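Local structure of LbaCas13a H328A (C2c2) (Lachnospiraceae bacterium NK4A179, 5WLH) at residues G1120-W1125 with G1264-V1269; S1256-S1261 with L1367-K1372; G1306-G1311 with K1323-I1328. The protein probably acts as a CRISPR RNA-guided nuclease that cuts target RNA at adenosines, and is caught here as an engineered variant bound to its pre-crRNA. All coordinates share one frame; numbering follows the deposited sequence. Where two conformers were deposited one is given.

Contact 1. Residues G1120-W1125 with G1264-V1269; sequences GQLINW and GIYSEV
The phenol oxygen of Y1266 lies against the aliphatic start of Q1121, OH to CB 3.5 Å, and makes its hydrogen bond one turn earlier on that helix, with L1118 O. L1122 lies over one face of the Y1266 ring: its CD2 sits 3.9 Å from the ring centroid and 20° off the normal, a CH-pi contact, while L1122 CG reaches Y1266 CE1 at 3.6 Å. Of the L1122 methyls, CD1 lies closest to I1265 CG2, at 3.6 Å, and CD2 also reaches V1269 CG2 at 3.9 Å. W1125, its CG swung away from the carbonyl carbon (chi1 -81°), brings CZ3 to 3.3 Å from Y1266 CE2; the ring planes are 67° apart, an oblique pairing. V1269 CG1 packs against W1125 CE3 at 3.8 Å, obliquely to the ring. With segment axes 11.5 Å apart, the side chains rather than the backbones fill the interface. L1122 and I1265 also touch helix 1239-1250, which carries most of an R-X4-H motif; that signature is consistent with a HEPN nuclease, and this buried packing is then part of its helical domain.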
# COMPACT_ATOMS: atom_id res chain seq x y z
N GLY A 1120 -4.42 -3.07 -11.16
CA GLY A 1120 -4.42 -3.86 -9.94
C GLY A 1120 -4.63 -3.01 -8.71
O GLY A 1120 -5.32 -3.42 -7.78
N GLN A 1121 -4.05 -1.81 -8.68
CA GLN A 1121 -4.28 -0.96 -7.51
C GLN A 1121 -5.74 -0.52 -7.45
O GLN A 1121 -6.33 -0.43 -6.37
CB GLN A 1121 -3.35 0.25 -7.55
CG GLN A 1121 -3.57 1.24 -6.39
CD GLN A 1121 -3.31 0.61 -5.04
OE1 GLN A 1121 -2.19 0.18 -4.74
NE2 GLN A 1121 -4.36 0.55 -4.20
N LEU A 1122 -6.34 -0.24 -8.61
CA LEU A 1122 -7.76 0.10 -8.63
C LEU A 1122 -8.60 -1.04 -8.08
O LEU A 1122 -9.50 -0.82 -7.28
CB LEU A 1122 -8.19 0.43 -10.06
CG LEU A 1122 -7.63 1.78 -10.56
CD1 LEU A 1122 -7.87 1.91 -12.04
CD2 LEU A 1122 -8.21 2.98 -9.79
N ILE A 1123 -8.30 -2.28 -8.48
CA ILE A 1123 -9.06 -3.41 -7.96
C ILE A 1123 -8.80 -3.61 -6.48
O ILE A 1123 -9.71 -3.93 -5.71
CB ILE A 1123 -8.75 -4.67 -8.78
CG1 ILE A 1123 -9.23 -4.46 -10.23
CG2 ILE A 1123 -9.56 -5.86 -8.22
CD1 ILE A 1123 -8.71 -5.51 -11.21
N ASN A 1124 -7.55 -3.43 -6.05
CA ASN A 1124 -7.24 -3.45 -4.62
C ASN A 1124 -8.14 -2.48 -3.86
O ASN A 1124 -8.77 -2.84 -2.86
CB ASN A 1124 -5.76 -3.12 -4.44
CG ASN A 1124 -5.29 -3.19 -2.99
OD1 ASN A 1124 -5.81 -2.49 -2.13
ND2 ASN A 1124 -4.25 -3.99 -2.74
N TRP A 1125 -8.25 -1.24 -4.35
CA TRP A 1125 -9.11 -0.26 -3.70
C TRP A 1125 -10.57 -0.71 -3.69
O TRP A 1125 -11.30 -0.44 -2.73
CB TRP A 1125 -8.99 1.08 -4.43
CG TRP A 1125 -7.78 1.85 -4.01
CD1 TRP A 1125 -7.13 1.79 -2.81
CD2 TRP A 1125 -7.08 2.81 -4.81
NE1 TRP A 1125 -6.06 2.68 -2.80
CE2 TRP A 1125 -6.02 3.31 -4.02
CE3 TRP A 1125 -7.25 3.29 -6.11
CZ2 TRP A 1125 -5.12 4.28 -4.50
CZ3 TRP A 1125 -6.39 4.25 -6.58
CH2 TRP A 1125 -5.33 4.74 -5.78
N GLY A 1264 -8.38 9.67 -15.50
CA GLY A 1264 -9.77 9.97 -15.22
C GLY A 1264 -10.38 9.01 -14.21
O GLY A 1264 -11.22 9.40 -13.40
N ILE A 1265 -9.98 7.74 -14.27
CA ILE A 1265 -10.48 6.76 -13.30
C ILE A 1265 -9.90 7.05 -11.93
O ILE A 1265 -10.63 7.11 -10.93
CB ILE A 1265 -10.16 5.34 -13.76
CG1 ILE A 1265 -10.94 4.99 -15.04
CG2 ILE A 1265 -10.52 4.32 -12.65
CD1 ILE A 1265 -10.25 3.93 -15.90
N TYR A 1266 -8.58 7.26 -11.86
CA TYR A 1266 -7.96 7.64 -10.59
C TYR A 1266 -8.58 8.93 -10.07
O TYR A 1266 -8.79 9.09 -8.86
CB TYR A 1266 -6.45 7.77 -10.77
CG TYR A 1266 -5.73 6.46 -10.56
CD1 TYR A 1266 -5.78 5.47 -11.53
CD2 TYR A 1266 -5.04 6.21 -9.37
CE1 TYR A 1266 -5.13 4.24 -11.33
CE2 TYR A 1266 -4.40 5.00 -9.16
CZ TYR A 1266 -4.47 4.02 -10.13
OH TYR A 1266 -3.84 2.81 -9.91
N SER A 1267 -8.91 9.86 -10.98
CA SER A 1267 -9.55 11.10 -10.55
C SER A 1267 -10.90 10.82 -9.91
O SER A 1267 -11.25 11.44 -8.90
CB SER A 1267 -9.76 12.06 -11.74
OG SER A 1267 -8.54 12.52 -12.25
N GLU A 1268 -11.67 9.90 -10.49
CA GLU A 1268 -12.99 9.67 -9.93
C GLU A 1268 -12.91 8.88 -8.63
O GLU A 1268 -13.72 9.10 -7.72
CB GLU A 1268 -13.89 8.95 -10.94
CG GLU A 1268 -15.31 8.82 -10.38
CD GLU A 1268 -16.28 8.20 -11.36
OE1 GLU A 1268 -17.45 8.02 -10.96
OE2 GLU A 1268 -15.88 7.89 -12.50
N VAL A 1269 -11.92 7.99 -8.50
CA VAL A 1269 -11.68 7.34 -7.22
C VAL A 1269 -11.38 8.40 -6.17
O VAL A 1269 -11.99 8.44 -5.10
CB VAL A 1269 -10.54 6.31 -7.35
CG1 VAL A 1269 -10.06 5.84 -5.96
CG2 VAL A 1269 -10.99 5.12 -8.19

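Contact 2. Residues S1256-S1261 with L1367-K1372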
# COMPACT_ATOMS: atom_id res chain seq x y z
N SER A 1256 -11.94 -2.33 -23.37
CA SER A 1256 -12.87 -2.50 -24.47
C SER A 1256 -13.32 -1.17 -25.07
O SER A 1256 -13.56 -1.10 -26.28
CB SER A 1256 -14.10 -3.28 -24.01
OG SER A 1256 -13.75 -4.62 -23.72
N SER A 1257 -13.40 -0.13 -24.26
CA SER A 1257 -14.05 1.10 -24.70
C SER A 1257 -13.14 2.32 -24.71
O SER A 1257 -13.32 3.18 -25.58
CB SER A 1257 -15.28 1.39 -23.83
OG SER A 1257 -14.89 1.70 -22.50
N PHE A 1258 -12.19 2.43 -23.78
CA PHE A 1258 -11.28 3.58 -23.73
C PHE A 1258 -12.03 4.90 -23.72
O PHE A 1258 -11.58 5.90 -24.28
CB PHE A 1258 -10.28 3.54 -24.90
CG PHE A 1258 -9.47 2.27 -24.96
CD1 PHE A 1258 -8.34 2.11 -24.17
CD2 PHE A 1258 -9.85 1.23 -25.79
CE1 PHE A 1258 -7.60 0.94 -24.22
CE2 PHE A 1258 -9.11 0.04 -25.84
CZ PHE A 1258 -7.98 -0.10 -25.05
N ASP A 1259 -13.21 4.92 -23.09
CA ASP A 1259 -13.98 6.15 -22.98
C ASP A 1259 -13.42 7.07 -21.90
O ASP A 1259 -13.75 8.26 -21.88
CB ASP A 1259 -15.44 5.83 -22.68
CG ASP A 1259 -15.58 4.84 -21.55
OD1 ASP A 1259 -14.95 3.76 -21.61
OD2 ASP A 1259 -16.31 5.15 -20.59
N ARG A 1260 -12.60 6.54 -21.00
CA ARG A 1260 -11.93 7.36 -20.01
C ARG A 1260 -10.50 6.87 -19.87
O ARG A 1260 -10.14 5.78 -20.31
CB ARG A 1260 -12.65 7.32 -18.66
CG ARG A 1260 -12.88 5.93 -18.11
CD ARG A 1260 -13.89 5.97 -16.96
NE ARG A 1260 -15.25 5.73 -17.43
CZ ARG A 1260 -16.30 5.58 -16.63
NH1 ARG A 1260 -16.15 5.65 -15.31
NH2 ARG A 1260 -17.50 5.37 -17.14
N SER A 1261 -9.69 7.70 -19.24
CA SER A 1261 -8.27 7.44 -19.07
C SER A 1261 -8.01 6.87 -17.69
O SER A 1261 -8.86 6.93 -16.80
CB SER A 1261 -7.47 8.72 -19.24
OG SER A 1261 -8.01 9.69 -18.37
N LEU A 1367 -1.38 7.25 -19.41
CA LEU A 1367 -2.15 7.94 -18.38
C LEU A 1367 -3.34 8.69 -18.96
O LEU A 1367 -4.40 8.77 -18.32
CB LEU A 1367 -1.26 8.91 -17.62
CG LEU A 1367 -0.22 8.23 -16.74
CD1 LEU A 1367 0.80 9.27 -16.29
CD2 LEU A 1367 -0.92 7.61 -15.54
N PHE A 1368 -3.19 9.24 -20.16
CA PHE A 1368 -4.14 10.22 -20.68
C PHE A 1368 -5.10 9.65 -21.70
O PHE A 1368 -6.19 10.21 -21.85
CB PHE A 1368 -3.41 11.40 -21.33
CG PHE A 1368 -2.99 12.46 -20.36
CD1 PHE A 1368 -3.87 13.48 -19.99
CD2 PHE A 1368 -1.73 12.43 -19.79
CE1 PHE A 1368 -3.48 14.46 -19.10
CE2 PHE A 1368 -1.34 13.41 -18.89
CZ PHE A 1368 -2.20 14.42 -18.54
N TYR A 1369 -4.72 8.62 -22.43
CA TYR A 1369 -5.58 8.11 -23.50
C TYR A 1369 -7.00 7.86 -22.99
O TYR A 1369 -7.17 7.20 -21.96
CB TYR A 1369 -5.00 6.82 -24.09
CG TYR A 1369 -5.69 6.46 -25.38
CD1 TYR A 1369 -6.89 5.78 -25.38
CD2 TYR A 1369 -5.17 6.87 -26.60
CE1 TYR A 1369 -7.55 5.49 -26.56
CE2 TYR A 1369 -5.81 6.59 -27.78
CZ TYR A 1369 -7.00 5.90 -27.76
OH TYR A 1369 -7.66 5.60 -28.94
N PRO A 1370 -8.05 8.31 -23.71
CA PRO A 1370 -8.12 8.87 -25.07
C PRO A 1370 -7.76 10.35 -25.21
O PRO A 1370 -7.73 10.84 -26.34
CB PRO A 1370 -9.59 8.66 -25.44
CG PRO A 1370 -10.31 8.80 -24.19
CD PRO A 1370 -9.40 8.20 -23.12
N GLU A 1371 -7.51 11.05 -24.11
CA GLU A 1371 -7.10 12.44 -24.20
C GLU A 1371 -5.69 12.52 -24.78
O GLU A 1371 -4.86 11.63 -24.57
CB GLU A 1371 -7.16 13.11 -22.82
CG GLU A 1371 -6.65 14.56 -22.75
CD GLU A 1371 -6.77 15.18 -21.35
OE1 GLU A 1371 -6.49 16.39 -21.20
OE2 GLU A 1371 -7.14 14.47 -20.38
N LYS A 1372 -5.45 13.55 -25.57
CA LYS A 1372 -4.14 13.80 -26.14
C LYS A 1372 -3.58 15.10 -25.59
O LYS A 1372 -4.33 16.06 -25.37
CB LYS A 1372 -4.19 13.86 -27.67
CG LYS A 1372 -4.48 12.48 -28.20
CD LYS A 1372 -3.16 11.70 -28.21
CE LYS A 1372 -3.37 10.20 -28.33
NZ LYS A 1372 -2.24 9.40 -27.73
O HOH W 1 -7.25 11.71 -19.83
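F1258 leaves the short helix 1254-1257 with a positive phi of 54°, and its side chain meets Y1369 at once: F1258 CB touches Y1369 CE1 at 3.7 Å, approaching the tyrosine ring at its edge. The same tyrosine edge is turned to the face of the F1258 ring in an offset edge-to-face pair, centroids 5.8 Å apart and planes at 90°, while residues R1051, F1052 and K1055 of helix 1050-1056 also pack on F1258. The carbonyl oxygen F1258 O rests 3.2 Å from CG of P1370, a proline that follows a cis peptide bond. The CB of D1259 points away from this interface. Next, the buried R1260 O lies 3.7 Å from Y1369 O, another acceptor, and has no partner in the model. S1261 is the N-cap of helix 1262-1273, set against the C-terminal end of helix 1357-1368. Its hydroxyl, lying between the backbone N and the carbonyl carbon (chi1 53°), accepts the amide of G1264; S1261 CA makes a CA-H...O contact to Y1369 O at 3.1 Å. As a donor, S1261 OG binds a water at 2.6 Å, which in turn donates to F1368 O at 2.7 Å and E1371 OE2 at 2.8 Å.

Contact 3. Residues G1306-G1311 with K1323-I1328; sequences GKKMIG and KECARI. With nucleotides of chain B.
G1306 and C1325 form an antiparallel hydrogen-bonded pair, as do K1308 and K1323, with K1307 and E1324 as the non-hydrogen-bonded pair between them. G1306 N to C1325 O is 2.7 Å and nearly straight at 171°, in the carbonyl plane, whereas C1325 N, 2.9 Å from G1306 O, lies 67° out of the carbonyl plane of G1306. K1308 and C1325 share one face, where K1308 CB packs on C1325 CB at 3.6 Å. K1323 lies on that face too, side by side with K1308 and pointing the same way; I1310 CD1 covers the methylenes of K1323. These strands, 1297-1310 and 1321-1330, are a beta hairpin, the second being an outer strand of a four-stranded antiparallel sheet, beside which A3 and A4 of chain B lie. K1308, extended beyond CG, places NZ 5.1 Å from K1323 NZ. One water accepts from both NZ atoms, and K1308 NZ also forms salt bridges with E1238 and D1271. K1323 bends at chi3 (-85°) toward the sugar, where NZ makes a weak hydrogen bond to O4' of A3 of chain B at 3.0 Å; K1308 NZ has a weak one to O2' of the same nucleotide. On the base, E1324 CB lies 3.4 Å from C5 of A3 of chain B, and E1324 OE1 is 3.1 Å from its N6. E1324 OE2 faces K1307 NZ across a long 3.7 Å salt bridge. Further along, the A1326 methyl meets the ribose of A4 of chain B.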
# COMPACT_ATOMS: atom_id res chain seq x y z
N GLY A 1306 -13.11 18.48 -13.54
CA GLY A 1306 -13.73 17.71 -14.60
C GLY A 1306 -15.22 17.62 -14.34
O GLY A 1306 -15.81 18.47 -13.70
N LYS A 1307 -15.81 16.54 -14.84
CA LYS A 1307 -17.25 16.34 -14.79
C LYS A 1307 -17.52 14.94 -14.26
O LYS A 1307 -16.74 14.02 -14.46
CB LYS A 1307 -17.91 16.47 -16.17
CG LYS A 1307 -17.67 17.81 -16.87
CD LYS A 1307 -18.40 18.92 -16.14
CE LYS A 1307 -18.11 20.29 -16.75
NZ LYS A 1307 -18.43 21.37 -15.79
N LYS A 1308 -18.67 14.80 -13.60
CA LYS A 1308 -19.14 13.49 -13.19
C LYS A 1308 -20.66 13.49 -13.23
O LYS A 1308 -21.29 14.54 -13.06
CB LYS A 1308 -18.65 13.13 -11.79
CG LYS A 1308 -19.17 14.04 -10.70
CD LYS A 1308 -18.79 13.51 -9.31
CE LYS A 1308 -19.09 14.53 -8.23
NZ LYS A 1308 -18.90 14.02 -6.84
N MET A 1309 -21.23 12.32 -13.45
CA MET A 1309 -22.67 12.17 -13.39
C MET A 1309 -23.11 11.81 -11.98
O MET A 1309 -22.40 11.16 -11.22
CB MET A 1309 -23.15 11.10 -14.37
CG MET A 1309 -22.78 11.40 -15.81
SD MET A 1309 -23.35 13.02 -16.31
CE MET A 1309 -25.11 12.83 -16.04
N ILE A 1310 -24.31 12.29 -11.63
CA ILE A 1310 -25.02 11.90 -10.42
C ILE A 1310 -26.25 11.14 -10.87
O ILE A 1310 -27.11 11.71 -11.56
CB ILE A 1310 -25.43 13.13 -9.59
CG1 ILE A 1310 -24.24 14.06 -9.37
CG2 ILE A 1310 -26.06 12.69 -8.27
CD1 ILE A 1310 -23.14 13.45 -8.53
N GLY A 1311 -26.34 9.87 -10.51
CA GLY A 1311 -27.40 9.02 -11.00
C GLY A 1311 -26.99 8.29 -12.28
O GLY A 1311 -26.06 8.68 -12.98
N LYS A 1323 -22.16 17.22 -12.93
CA LYS A 1323 -21.63 18.23 -12.04
C LYS A 1323 -20.11 18.17 -12.06
O LYS A 1323 -19.52 17.30 -12.69
CB LYS A 1323 -22.21 18.08 -10.63
CG LYS A 1323 -21.54 17.04 -9.77
CD LYS A 1323 -21.97 17.17 -8.31
CE LYS A 1323 -21.14 18.21 -7.58
NZ LYS A 1323 -21.53 18.31 -6.15
N GLU A 1324 -19.48 19.13 -11.39
CA GLU A 1324 -18.03 19.19 -11.36
C GLU A 1324 -17.46 18.02 -10.55
O GLU A 1324 -18.09 17.49 -9.64
CB GLU A 1324 -17.55 20.51 -10.79
CG GLU A 1324 -18.15 21.72 -11.50
CD GLU A 1324 -17.10 22.72 -11.91
OE1 GLU A 1324 -17.01 23.78 -11.25
OE2 GLU A 1324 -16.36 22.44 -12.88
N CYS A 1325 -16.24 17.60 -10.92
CA CYS A 1325 -15.59 16.44 -10.31
C CYS A 1325 -14.11 16.77 -10.19
O CYS A 1325 -13.57 17.49 -11.03
CB CYS A 1325 -15.77 15.19 -11.18
SG CYS A 1325 -14.99 13.65 -10.55
N ALA A 1326 -13.46 16.26 -9.13
CA ALA A 1326 -12.00 16.40 -9.07
C ALA A 1326 -11.39 15.83 -10.33
O ALA A 1326 -11.80 14.78 -10.82
CB ALA A 1326 -11.43 15.67 -7.85
N ARG A 1327 -10.38 16.52 -10.87
CA ARG A 1327 -9.65 16.02 -12.02
C ARG A 1327 -8.17 16.10 -11.69
O ARG A 1327 -7.64 17.20 -11.48
CB ARG A 1327 -9.98 16.80 -13.29
CG ARG A 1327 -9.26 16.25 -14.52
CD ARG A 1327 -9.99 16.63 -15.81
NE ARG A 1327 -9.38 17.81 -16.40
CZ ARG A 1327 -8.26 17.77 -17.12
NH1 ARG A 1327 -7.76 18.89 -17.62
NH2 ARG A 1327 -7.65 16.61 -17.35
N ILE A 1328 -7.52 14.95 -11.60
CA ILE A 1328 -6.08 14.89 -11.44
C ILE A 1328 -5.47 14.92 -12.83
O ILE A 1328 -5.78 14.07 -13.68
CB ILE A 1328 -5.65 13.62 -10.69
CG1 ILE A 1328 -6.33 13.55 -9.31
CG2 ILE A 1328 -4.15 13.55 -10.60
CD1 ILE A 1328 -6.21 12.16 -8.63
P A B 3 -20.53 19.42 -1.70
OP1 A B 3 -19.34 19.52 -0.82
OP2 A B 3 -21.46 20.57 -1.85
O5' A B 3 -20.11 19.05 -3.19
C5' A B 3 -18.84 19.38 -3.66
C4' A B 3 -18.24 18.23 -4.40
O4' A B 3 -18.53 18.39 -5.81
C3' A B 3 -16.72 18.19 -4.31
O3' A B 3 -16.28 17.44 -3.20
C2' A B 3 -16.31 17.64 -5.66
O2' A B 3 -16.51 16.24 -5.69
C1' A B 3 -17.36 18.28 -6.56
N9 A B 3 -17.00 19.65 -6.98
C8 A B 3 -17.70 20.81 -6.69
N7 A B 3 -17.16 21.89 -7.22
C5 A B 3 -16.04 21.41 -7.88
C6 A B 3 -15.05 22.04 -8.65
N6 A B 3 -15.03 23.36 -8.86
N1 A B 3 -14.07 21.28 -9.20
C2 A B 3 -14.10 19.96 -8.98
N3 A B 3 -14.98 19.26 -8.27
C4 A B 3 -15.93 20.04 -7.75
P A B 4 -15.18 18.06 -2.21
OP1 A B 4 -14.97 17.05 -1.12
OP2 A B 4 -15.52 19.47 -1.88
O5' A B 4 -13.87 18.11 -3.10
C5' A B 4 -13.31 16.93 -3.64
C4' A B 4 -12.22 17.27 -4.61
O4' A B 4 -12.77 18.02 -5.72
C3' A B 4 -11.13 18.17 -4.07
O3' A B 4 -10.17 17.46 -3.32
C2' A B 4 -10.57 18.82 -5.33
O2' A B 4 -9.75 17.90 -6.03
C1' A B 4 -11.85 19.01 -6.14
N9 A B 4 -12.47 20.33 -5.90
C8 A B 4 -13.55 20.66 -5.12
N7 A B 4 -13.85 21.94 -5.17
C5 A B 4 -12.92 22.47 -6.06
C6 A B 4 -12.67 23.77 -6.55
N6 A B 4 -13.39 24.85 -6.22
N1 A B 4 -11.65 23.92 -7.42
C2 A B 4 -10.91 22.86 -7.76
N3 A B 4 -11.05 21.60 -7.36
C4 A B 4 -12.06 21.48 -6.51
O HOH W 2 -20.82 15.65 -5.19

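Overall arrangement
Following the chain from its N terminus, helix 1106-1145 supplies the first half of contact 1, and the chain returns 139 residues later through helix 1262-1273 to close it. Before that closure, residues 1256-1261 open contact 2, so the two loops cross. Contact 3 starts after contact 1 has closed and is nested inside the loop that contact 2 completes at 1367-1372. Helix 1262-1273 is common ground: it packs in contact 1, is capped from contact 2, and S1267 OG hydrogen-bonds I1328 N of contact 3. The helical core, the RNA-facing hairpin and the helix 1357-1368 near the C terminus are thereby tied together, with contact centres 14 to 16 Å apart.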